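Local coordinates for protein 2,3-dihydroxybenzoate-AMP ligase (Mycobacterium smegmatis, PDB 5KEI) that belongs to the AMP-binding enzyme family of the ANL clan, pairing a large N-terminal region with a small C-terminal domain, at residues S20-F25 / P204-L209; W42-L47 / T226-V231; E133-A138 / R162-S167. One frame throughout, in Å; residues are numbered along the deposited sequence.

Overall arrangement
The three contacts are all tied to one mixed seven-stranded sheet in the large N-terminal part of the chain. Along the sequence they come as 20-25, 42-47, 133-138, 162-167, 204-209 and 226-231, so contacts 1 and 2 cross, and both segments of contact 3 fall between their halves. Contacts 1 and 2 are neighbours, their centres about 12 Å apart, joined by a probable hydrogen bond from Gln228 N to Pro204 O: the N-terminal loops pack on strand 207-212 and on helix 227-240. Contact 3, with its centre about 22 Å from that of contact 1 and 30 Å from that of contact 2, pairs two helices that connect parallel strands of this sheet.

Contact 1: S20-F25 / P204-L209; sequences SLLAGF and PAAPAL
The carbonyl oxygen of Ala205 approaches the Phe25 ring obliquely, 3.5 Å from Phe25 CE2 and slightly farther from CZ; the methyl CG2 of Thr226 also packs against this oxygen. No hydrogen bond joins the two segments, and the rest of the contact is hydrocarbon. Its centre is Pro207, whose ring lies over one face of Phe25. Pro207 CD stands 3.5 Å from the centroid of the phenyl ring, only 6° off its normal, a CH-pi contact, while Pro207 CG shifts toward the rim and comes 3.4 Å from Phe25 CD1. Phe25 reaches this place with CG pointing opposite its own N (chi1 -176°), which throws the ring out from the loop toward Pro207. Pro207 begins strand 207-212, which runs between strands 121-124 and 222-226 in the seven-stranded mixed sheet; just beyond it, Ala208 and Leu209 both face Arg225 in a classic beta bulge. Leu21 reaches toward the same proline from the loop, its CD1 3.7 Å from Pro207 CG. Leu22 adds a looser touch, its CD2 4.5 Å from Ala206 CB. The turn that presents these side chains is closed by a backbone bond of 3.2 Å from Gly24 N to Ser20 O, and Ser20 OG bonds to Arg97 NH1. Phe25 also packs on Pro224, and Leu21 on Val121 and Phe416.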
loop_
_atom_site.group_PDB
_atom_site.type_symbol
_atom_site.label_atom_id
_atom_site.label_comp_id
_atom_site.label_asym_id
_atom_site.label_seq_id
_atom_site.Cartn_x
_atom_site.Cartn_y
_atom_site.Cartn_z
ATOM N N SER A 20 -1.323 -6.505 -21.130
ATOM C CA SER A 20 -2.429 -5.792 -20.540
ATOM C C SER A 20 -1.941 -5.015 -19.331
ATOM O O SER A 20 -2.753 -4.483 -18.570
ATOM C CB SER A 20 -3.506 -6.781 -20.115
ATOM O OG SER A 20 -2.879 -7.871 -19.454
ATOM N N LEU A 21 -0.621 -4.996 -19.128
ATOM C CA LEU A 21 -0.034 -4.172 -18.083
ATOM C C LEU A 21 -0.468 -2.736 -18.320
ATOM O O LEU A 21 -0.902 -2.065 -17.396
ATOM C CB LEU A 21 1.492 -4.276 -18.060
ATOM C CG LEU A 21 2.184 -3.248 -17.152
ATOM C CD1 LEU A 21 1.650 -3.339 -15.739
ATOM C CD2 LEU A 21 3.712 -3.384 -17.139
ATOM N N LEU A 22 -0.382 -2.286 -19.569
ATOM C CA LEU A 22 -0.755 -0.914 -19.920
ATOM C C LEU A 22 -2.268 -0.725 -19.896
ATOM O O LEU A 22 -2.768 0.383 -19.666
ATOM C CB LEU A 22 -0.186 -0.537 -21.291
ATOM C CG LEU A 22 1.338 -0.384 -21.260
ATOM C CD1 LEU A 22 1.884 0.226 -22.551
ATOM C CD2 LEU A 22 1.773 0.442 -20.037
ATOM N N ALA A 23 -2.992 -1.818 -20.104
ATOM C CA ALA A 23 -4.453 -1.772 -20.144
ATOM C C ALA A 23 -5.075 -1.421 -18.794
ATOM O O ALA A 23 -6.132 -0.784 -18.742
ATOM C CB ALA A 23 -5.012 -3.103 -20.643
ATOM N N GLY A 24 -4.427 -1.842 -17.711
ATOM C CA GLY A 24 -4.942 -1.608 -16.374
ATOM C C GLY A 24 -4.387 -0.359 -15.721
ATOM O O GLY A 24 -4.813 0.031 -14.629
ATOM N N PHE A 25 -3.449 0.279 -16.418
ATOM C CA PHE A 25 -2.659 1.373 -15.871
ATOM C C PHE A 25 -3.154 2.757 -16.314
ATOM O O PHE A 25 -3.399 3.006 -17.492
ATOM C CB PHE A 25 -1.193 1.175 -16.260
ATOM C CG PHE A 25 -0.264 2.200 -15.679
ATOM C CD1 PHE A 25 -0.195 2.403 -14.308
ATOM C CD2 PHE A 25 0.548 2.964 -16.505
ATOM C CE1 PHE A 25 0.668 3.352 -13.765
ATOM C CE2 PHE A 25 1.409 3.922 -15.966
ATOM C CZ PHE A 25 1.461 4.115 -14.587
ATOM N N PRO A 204 10.168 3.272 -17.658
ATOM C CA PRO A 204 10.317 3.600 -16.238
ATOM C C PRO A 204 9.103 4.363 -15.680
ATOM O O PRO A 204 8.869 4.377 -14.463
ATOM C CB PRO A 204 11.599 4.447 -16.208
ATOM C CG PRO A 204 11.752 4.970 -17.581
ATOM C CD PRO A 204 11.232 3.882 -18.474
ATOM N N ALA A 205 8.321 4.964 -16.567
ATOM C CA ALA A 205 7.066 5.578 -16.170
ATOM C C ALA A 205 5.880 4.583 -16.217
ATOM O O ALA A 205 4.731 4.983 -16.053
ATOM C CB ALA A 205 6.778 6.784 -17.046
ATOM N N ALA A 206 6.175 3.301 -16.446
ATOM C CA ALA A 206 5.196 2.214 -16.358
ATOM C C ALA A 206 5.347 1.528 -14.999
ATOM O O ALA A 206 6.379 1.718 -14.345
ATOM C CB ALA A 206 5.405 1.201 -17.506
ATOM N N PRO A 207 4.334 0.729 -14.573
ATOM C CA PRO A 207 4.385 0.023 -13.286
ATOM C C PRO A 207 5.619 -0.849 -13.098
ATOM O O PRO A 207 5.946 -1.625 -13.973
ATOM C CB PRO A 207 3.123 -0.853 -13.322
ATOM C CG PRO A 207 2.173 -0.075 -14.128
ATOM C CD PRO A 207 2.995 0.598 -15.192
ATOM N N ALA A 208 6.284 -0.713 -11.954
ATOM C CA ALA A 208 7.377 -1.589 -11.600
ATOM C C ALA A 208 6.832 -2.740 -10.778
ATOM O O ALA A 208 7.236 -3.887 -10.974
ATOM C CB ALA A 208 8.441 -0.840 -10.819
ATOM N N LEU A 209 5.931 -2.422 -9.840
ATOM C CA LEU A 209 5.286 -3.443 -9.010
ATOM C C LEU A 209 3.867 -3.014 -8.640
ATOM O O LEU A 209 3.497 -1.861 -8.855
ATOM C CB LEU A 209 6.106 -3.721 -7.734
ATOM C CG LEU A 209 6.600 -2.556 -6.859
ATOM C CD1 LEU A 209 5.466 -1.845 -6.139
ATOM C CD2 LEU A 209 7.605 -3.043 -5.831
#

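Contact 2: W42-L47 / T226-V231; sequences WRDQLL and THQDYV
Gln228 sets off with CG opposite its carbonyl carbon and then bends at chi2 (-79°), and this carries its amide across Trp42 to the backbone of Asp44. There both ends of the amide are used: Asp44 N donates to Gln228 OE1 at 2.8 Å, and Gln228 NE2 donates to Asp44 OD1 at 2.9 Å, on the anti side of the carboxylate. Asp44 OD2 is held in a salt bridge by Arg37. Behind the amide, Gln228 CB sits over the five-membered ring of Trp42, 3.6 Å from its centroid; the indole NE1 bonds to Pro409 O. Water 1 links Arg43 N to Gln228 O. At the neighbouring helix residue, the N-H of Leu47 points almost straight (177°) at His227 ND1, with Leu47 N 2.9 Å from ND1 and near the ring plane, while Leu46 CD2 covers one face of that imidazole. The side chains of Leu47 and Val231 slide past each other in opposite directions, with Leu47 CD1 3.8 Å from Val231 CG2. Thr226 and Asp229 form a capping box at the start of helix 227-240, Asp229 N donating to Thr226 OG1 over 3.1 Å. The loop is thus pinned to the first turn of the helix by directed bonds: two fix the rotation of the Gln228 amide, and the third makes ND1 the acceptor nitrogen of His227.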
loop_
_atom_site.group_PDB
_atom_site.type_symbol
_atom_site.label_atom_id
_atom_site.label_comp_id
_atom_site.label_asym_id
_atom_site.label_seq_id
_atom_site.Cartn_x
_atom_site.Cartn_y
_atom_site.Cartn_z
ATOM N N TRP A 42 12.031 12.304 -10.632
ATOM C CA TRP A 42 12.058 11.176 -11.561
ATOM C C TRP A 42 13.383 11.048 -12.322
ATOM O O TRP A 42 13.682 11.873 -13.184
ATOM C CB TRP A 42 10.920 11.329 -12.561
ATOM C CG TRP A 42 9.558 11.069 -12.000
ATOM C CD1 TRP A 42 9.182 11.114 -10.686
ATOM C CD2 TRP A 42 8.391 10.692 -12.735
ATOM N NE1 TRP A 42 7.856 10.800 -10.565
ATOM C CE2 TRP A 42 7.344 10.523 -11.812
ATOM C CE3 TRP A 42 8.127 10.462 -14.097
ATOM C CZ2 TRP A 42 6.059 10.164 -12.188
ATOM C CZ3 TRP A 42 6.852 10.094 -14.469
ATOM C CH2 TRP A 42 5.831 9.953 -13.516
ATOM N N ARG A 43 14.156 10.004 -12.035
ATOM C CA ARG A 43 15.528 9.921 -12.538
ATOM C C ARG A 43 15.758 8.872 -13.628
ATOM O O ARG A 43 16.898 8.472 -13.881
ATOM C CB ARG A 43 16.477 9.651 -11.379
ATOM C CG ARG A 43 16.456 10.728 -10.328
ATOM C CD ARG A 43 17.000 12.038 -10.866
ATOM N NE ARG A 43 18.427 12.224 -10.608
ATOM C CZ ARG A 43 18.932 13.087 -9.724
ATOM N NH1 ARG A 43 18.139 13.860 -8.986
ATOM N NH2 ARG A 43 20.246 13.183 -9.575
ATOM N N ASP A 44 14.673 8.398 -14.231
ATOM C CA ASP A 44 14.736 7.585 -15.448
ATOM C C ASP A 44 15.385 6.210 -15.292
ATOM O O ASP A 44 15.651 5.530 -16.296
ATOM C CB ASP A 44 15.471 8.367 -16.545
ATOM C CG ASP A 44 14.832 9.711 -16.821
ATOM O OD1 ASP A 44 13.582 9.776 -16.913
ATOM O OD2 ASP A 44 15.577 10.706 -16.925
ATOM N N GLN A 45 15.652 5.806 -14.054
ATOM C CA GLN A 45 16.269 4.513 -13.799
ATOM C C GLN A 45 15.268 3.485 -13.236
ATOM O O GLN A 45 14.359 3.820 -12.447
ATOM C CB GLN A 45 17.455 4.677 -12.854
ATOM C CG GLN A 45 18.555 5.618 -13.376
ATOM C CD GLN A 45 19.231 5.098 -14.641
ATOM O OE1 GLN A 45 19.637 3.932 -14.712
ATOM N NE2 GLN A 45 19.356 5.965 -15.647
ATOM N N LEU A 46 15.438 2.236 -13.662
ATOM C CA LEU A 46 14.525 1.160 -13.308
ATOM C C LEU A 46 14.688 0.803 -11.848
ATOM O O LEU A 46 15.779 0.961 -11.308
ATOM C CB LEU A 46 14.774 -0.079 -14.173
ATOM C CG LEU A 46 14.430 -0.053 -15.674
ATOM C CD1 LEU A 46 14.578 -1.454 -16.224
ATOM C CD2 LEU A 46 13.036 0.486 -15.970
ATOM N N LEU A 47 13.625 0.281 -11.234
ATOM C CA LEU A 47 13.652 -0.062 -9.820
ATOM C C LEU A 47 14.835 -0.966 -9.468
ATOM O O LEU A 47 15.489 -0.747 -8.447
ATOM C CB LEU A 47 12.334 -0.730 -9.391
ATOM C CG LEU A 47 12.096 -1.013 -7.901
ATOM C CD1 LEU A 47 12.546 0.156 -7.017
ATOM C CD2 LEU A 47 10.613 -1.343 -7.626
ATOM N N THR A 226 5.073 3.181 -10.342
ATOM C CA THR A 226 5.995 3.166 -11.457
ATOM C C THR A 226 7.425 3.114 -10.950
ATOM O O THR A 226 7.686 3.380 -9.774
ATOM C CB THR A 226 5.804 4.391 -12.333
ATOM O OG1 THR A 226 6.170 5.559 -11.588
ATOM C CG2 THR A 226 4.362 4.499 -12.742
ATOM N N HIS A 227 8.346 2.752 -11.839
ATOM C CA HIS A 227 9.773 2.776 -11.527
ATOM C C HIS A 227 10.162 4.175 -11.067
ATOM O O HIS A 227 10.831 4.342 -10.043
ATOM C CB HIS A 227 10.623 2.373 -12.742
ATOM C CG HIS A 227 10.405 0.968 -13.210
ATOM N ND1 HIS A 227 11.159 -0.098 -12.753
ATOM C CD2 HIS A 227 9.553 0.452 -14.127
ATOM C CE1 HIS A 227 10.764 -1.204 -13.348
ATOM N NE2 HIS A 227 9.788 -0.901 -14.192
ATOM N N GLN A 228 9.716 5.170 -11.829
ATOM C CA GLN A 228 10.050 6.560 -11.558
ATOM C C GLN A 228 9.680 6.947 -10.126
ATOM O O GLN A 228 10.498 7.533 -9.395
ATOM C CB GLN A 228 9.340 7.490 -12.550
ATOM C CG GLN A 228 9.804 7.412 -14.036
ATOM C CD GLN A 228 11.118 8.175 -14.310
ATOM O OE1 GLN A 228 11.956 8.312 -13.426
ATOM N NE2 GLN A 228 11.281 8.683 -15.540
ATOM N N ASP A 229 8.452 6.619 -9.708
ATOM C CA ASP A 229 7.963 7.229 -8.490
ATOM C C ASP A 229 8.383 6.409 -7.283
ATOM O O ASP A 229 8.544 6.959 -6.193
ATOM C CB ASP A 229 6.442 7.448 -8.484
ATOM C CG ASP A 229 5.637 6.171 -8.386
ATOM O OD1 ASP A 229 5.319 5.567 -9.413
ATOM O OD2 ASP A 229 5.388 5.726 -7.244
ATOM N N TYR A 230 8.629 5.117 -7.480
ATOM C CA TYR A 230 8.975 4.250 -6.357
ATOM C C TYR A 230 10.459 4.423 -5.991
ATOM O O TYR A 230 10.816 4.417 -4.811
ATOM C CB TYR A 230 8.612 2.776 -6.663
ATOM C CG TYR A 230 8.222 2.069 -5.379
ATOM C CD1 TYR A 230 7.163 2.599 -4.633
ATOM C CD2 TYR A 230 8.774 0.865 -4.956
ATOM C CE1 TYR A 230 6.718 2.031 -3.479
ATOM C CE2 TYR A 230 8.298 0.250 -3.751
ATOM C CZ TYR A 230 7.266 0.862 -3.028
ATOM O OH TYR A 230 6.734 0.371 -1.859
ATOM N N VAL A 231 11.311 4.629 -6.992
ATOM C CA VAL A 231 12.712 4.935 -6.713
ATOM C C VAL A 231 12.792 6.296 -6.026
ATOM O O VAL A 231 13.475 6.455 -5.009
ATOM C CB VAL A 231 13.556 4.925 -7.982
ATOM C CG1 VAL A 231 14.998 5.425 -7.699
ATOM C CG2 VAL A 231 13.561 3.515 -8.579
HETATM O O HOH W 1 13.343 8.187 -9.824
#

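Contact 3: E133-A138 / R162-S167; sequences ELTHFA and RELVRS
Leu164 CD1 is the atom that does most of the touching, pressing against the Thr135 side of helix 131-141: it is 3.5 Å from Thr135 OG1 and 3.6 Å from Thr135 CA. The same methyl lies 4.1 Å from Leu134 O and 4.3 Å from Ala138 CB, so it sits among residues one turn apart. With CG opposite its own N (chi1 -174°), Leu164 stretches across to the other helix, its side chain sliding past that of Thr135 in the opposite direction. Ser167 OG stops 4.0 Å from Thr135 OG1, and no hydrogen bond joins them. Next outward come the helices themselves, whose axes approach to 10.1 Å and run in roughly the same direction, 35° apart. Each is the connecting helix of a crossover between parallel strands of the seven-stranded sheet, 131-141 from strand 121-124 to 145-149 and 158-167 from 145-149 to 173-177. Strand 97-101 backs the first helix, with Leu134 on Gln101 and Ala138 on Leu99. Thr135 OG1 makes a weak hydrogen bond to Leu131 O within its own helix. Chemically, then, segments 133-138 and 162-167 are joined by van der Waals packing around a single leucine methyl, with no hydrogen bond between them.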
loop_
_atom_site.group_PDB
_atom_site.type_symbol
_atom_site.label_atom_id
_atom_site.label_comp_id
_atom_site.label_asym_id
_atom_site.label_seq_id
_atom_site.Cartn_x
_atom_site.Cartn_y
_atom_site.Cartn_z
ATOM N N GLU A 133 -8.585 -13.145 -0.839
ATOM C CA GLU A 133 -7.726 -12.033 -1.284
ATOM C C GLU A 133 -6.854 -12.397 -2.493
ATOM O O GLU A 133 -6.905 -11.738 -3.535
ATOM C CB GLU A 133 -6.819 -11.560 -0.147
ATOM C CG GLU A 133 -7.532 -10.869 1.001
ATOM C CD GLU A 133 -8.249 -11.832 1.935
ATOM O OE1 GLU A 133 -7.708 -12.929 2.216
ATOM O OE2 GLU A 133 -9.356 -11.484 2.396
ATOM N N LEU A 134 -6.047 -13.440 -2.335
ATOM C CA LEU A 134 -5.127 -13.869 -3.374
ATOM C C LEU A 134 -5.854 -14.188 -4.677
ATOM O O LEU A 134 -5.363 -13.867 -5.770
ATOM C CB LEU A 134 -4.311 -15.082 -2.910
ATOM C CG LEU A 134 -3.226 -14.857 -1.838
ATOM C CD1 LEU A 134 -2.035 -15.798 -2.034
ATOM C CD2 LEU A 134 -2.748 -13.402 -1.755
ATOM N N THR A 135 -7.029 -14.802 -4.559
ATOM C CA THR A 135 -7.855 -15.129 -5.726
ATOM C C THR A 135 -8.262 -13.875 -6.487
ATOM O O THR A 135 -8.081 -13.787 -7.698
ATOM C CB THR A 135 -9.104 -15.923 -5.306
ATOM O OG1 THR A 135 -8.735 -17.293 -5.151
ATOM C CG2 THR A 135 -10.212 -15.817 -6.336
ATOM N N HIS A 136 -8.794 -12.902 -5.764
ATOM C CA HIS A 136 -9.150 -11.614 -6.343
ATOM C C HIS A 136 -7.920 -10.887 -6.907
ATOM O O HIS A 136 -7.999 -10.298 -7.983
ATOM C CB HIS A 136 -9.863 -10.758 -5.295
ATOM C CG HIS A 136 -10.171 -9.367 -5.754
ATOM N ND1 HIS A 136 -11.179 -9.087 -6.656
ATOM C CD2 HIS A 136 -9.624 -8.181 -5.418
ATOM C CE1 HIS A 136 -11.225 -7.785 -6.863
ATOM N NE2 HIS A 136 -10.294 -7.206 -6.126
ATOM N N PHE A 137 -6.786 -10.934 -6.198
ATOM C CA PHE A 137 -5.533 -10.353 -6.726
ATOM C C PHE A 137 -5.111 -11.006 -8.059
ATOM O O PHE A 137 -4.785 -10.304 -9.013
ATOM C CB PHE A 137 -4.386 -10.456 -5.706
ATOM C CG PHE A 137 -4.606 -9.635 -4.456
ATOM C CD1 PHE A 137 -5.465 -8.551 -4.466
ATOM C CD2 PHE A 137 -3.966 -9.960 -3.274
ATOM C CE1 PHE A 137 -5.686 -7.803 -3.313
ATOM C CE2 PHE A 137 -4.177 -9.222 -2.121
ATOM C CZ PHE A 137 -5.046 -8.140 -2.143
ATOM N N ALA A 138 -5.139 -12.337 -8.124
ATOM C CA ALA A 138 -4.820 -13.071 -9.360
ATOM C C ALA A 138 -5.680 -12.619 -10.533
ATOM O O ALA A 138 -5.173 -12.378 -11.634
ATOM C CB ALA A 138 -4.988 -14.577 -9.151
ATOM N N ARG A 162 -3.003 -24.683 -4.398
ATOM C CA ARG A 162 -3.784 -25.690 -5.114
ATOM C C ARG A 162 -5.177 -25.173 -5.452
ATOM O O ARG A 162 -5.628 -25.298 -6.589
ATOM C CB ARG A 162 -3.868 -26.999 -4.307
ATOM C CG ARG A 162 -2.573 -27.825 -4.354
ATOM C CD ARG A 162 -2.710 -29.217 -3.758
ATOM N NE ARG A 162 -2.571 -29.214 -2.306
ATOM C CZ ARG A 162 -1.461 -29.550 -1.650
ATOM N NH1 ARG A 162 -0.368 -29.925 -2.307
ATOM N NH2 ARG A 162 -1.446 -29.511 -0.326
ATOM N N GLU A 163 -5.854 -24.558 -4.493
ATOM C CA GLU A 163 -7.176 -24.025 -4.794
ATOM C C GLU A 163 -7.086 -22.767 -5.668
ATOM O O GLU A 163 -8.015 -22.473 -6.423
ATOM C CB GLU A 163 -7.950 -23.745 -3.503
ATOM C CG GLU A 163 -8.167 -24.977 -2.581
ATOM C CD GLU A 163 -8.613 -26.269 -3.303
ATOM O OE1 GLU A 163 -9.224 -26.219 -4.404
ATOM O OE2 GLU A 163 -8.346 -27.357 -2.740
ATOM N N LEU A 164 -5.960 -22.048 -5.594
ATOM C CA LEU A 164 -5.752 -20.847 -6.417
ATOM C C LEU A 164 -5.627 -21.142 -7.919
ATOM O O LEU A 164 -6.271 -20.491 -8.746
ATOM C CB LEU A 164 -4.503 -20.086 -5.965
ATOM C CG LEU A 164 -4.360 -18.753 -6.702
ATOM C CD1 LEU A 164 -5.560 -17.868 -6.390
ATOM C CD2 LEU A 164 -3.053 -18.036 -6.375
ATOM N N VAL A 165 -4.775 -22.100 -8.270
ATOM C CA VAL A 165 -4.577 -22.445 -9.669
ATOM C C VAL A 165 -5.830 -23.119 -10.235
ATOM O O VAL A 165 -6.095 -23.025 -11.438
ATOM C CB VAL A 165 -3.344 -23.371 -9.878
ATOM C CG1 VAL A 165 -3.142 -23.658 -11.356
ATOM C CG2 VAL A 165 -2.074 -22.731 -9.314
ATOM N N ARG A 166 -6.604 -23.787 -9.381
ATOM C CA ARG A 166 -7.831 -24.428 -9.851
ATOM C C ARG A 166 -8.809 -23.381 -10.389
ATOM O O ARG A 166 -9.386 -23.550 -11.465
ATOM C CB ARG A 166 -8.503 -25.240 -8.739
ATOM C CG ARG A 166 -9.705 -26.041 -9.228
ATOM C CD ARG A 166 -10.828 -26.075 -8.210
ATOM N NE ARG A 166 -11.293 -24.724 -7.891
ATOM C CZ ARG A 166 -12.171 -24.029 -8.614
ATOM N NH1 ARG A 166 -12.708 -24.554 -9.711
ATOM N NH2 ARG A 166 -12.525 -22.808 -8.231
ATOM N N SER A 167 -8.983 -22.295 -9.641
ATOM C CA SER A 167 -9.894 -21.225 -10.036
ATOM C C SER A 167 -9.245 -20.222 -10.996
ATOM O O SER A 167 -9.936 -19.464 -11.676
ATOM C CB SER A 167 -10.412 -20.493 -8.795
ATOM O OG SER A 167 -9.338 -20.016 -8.024
#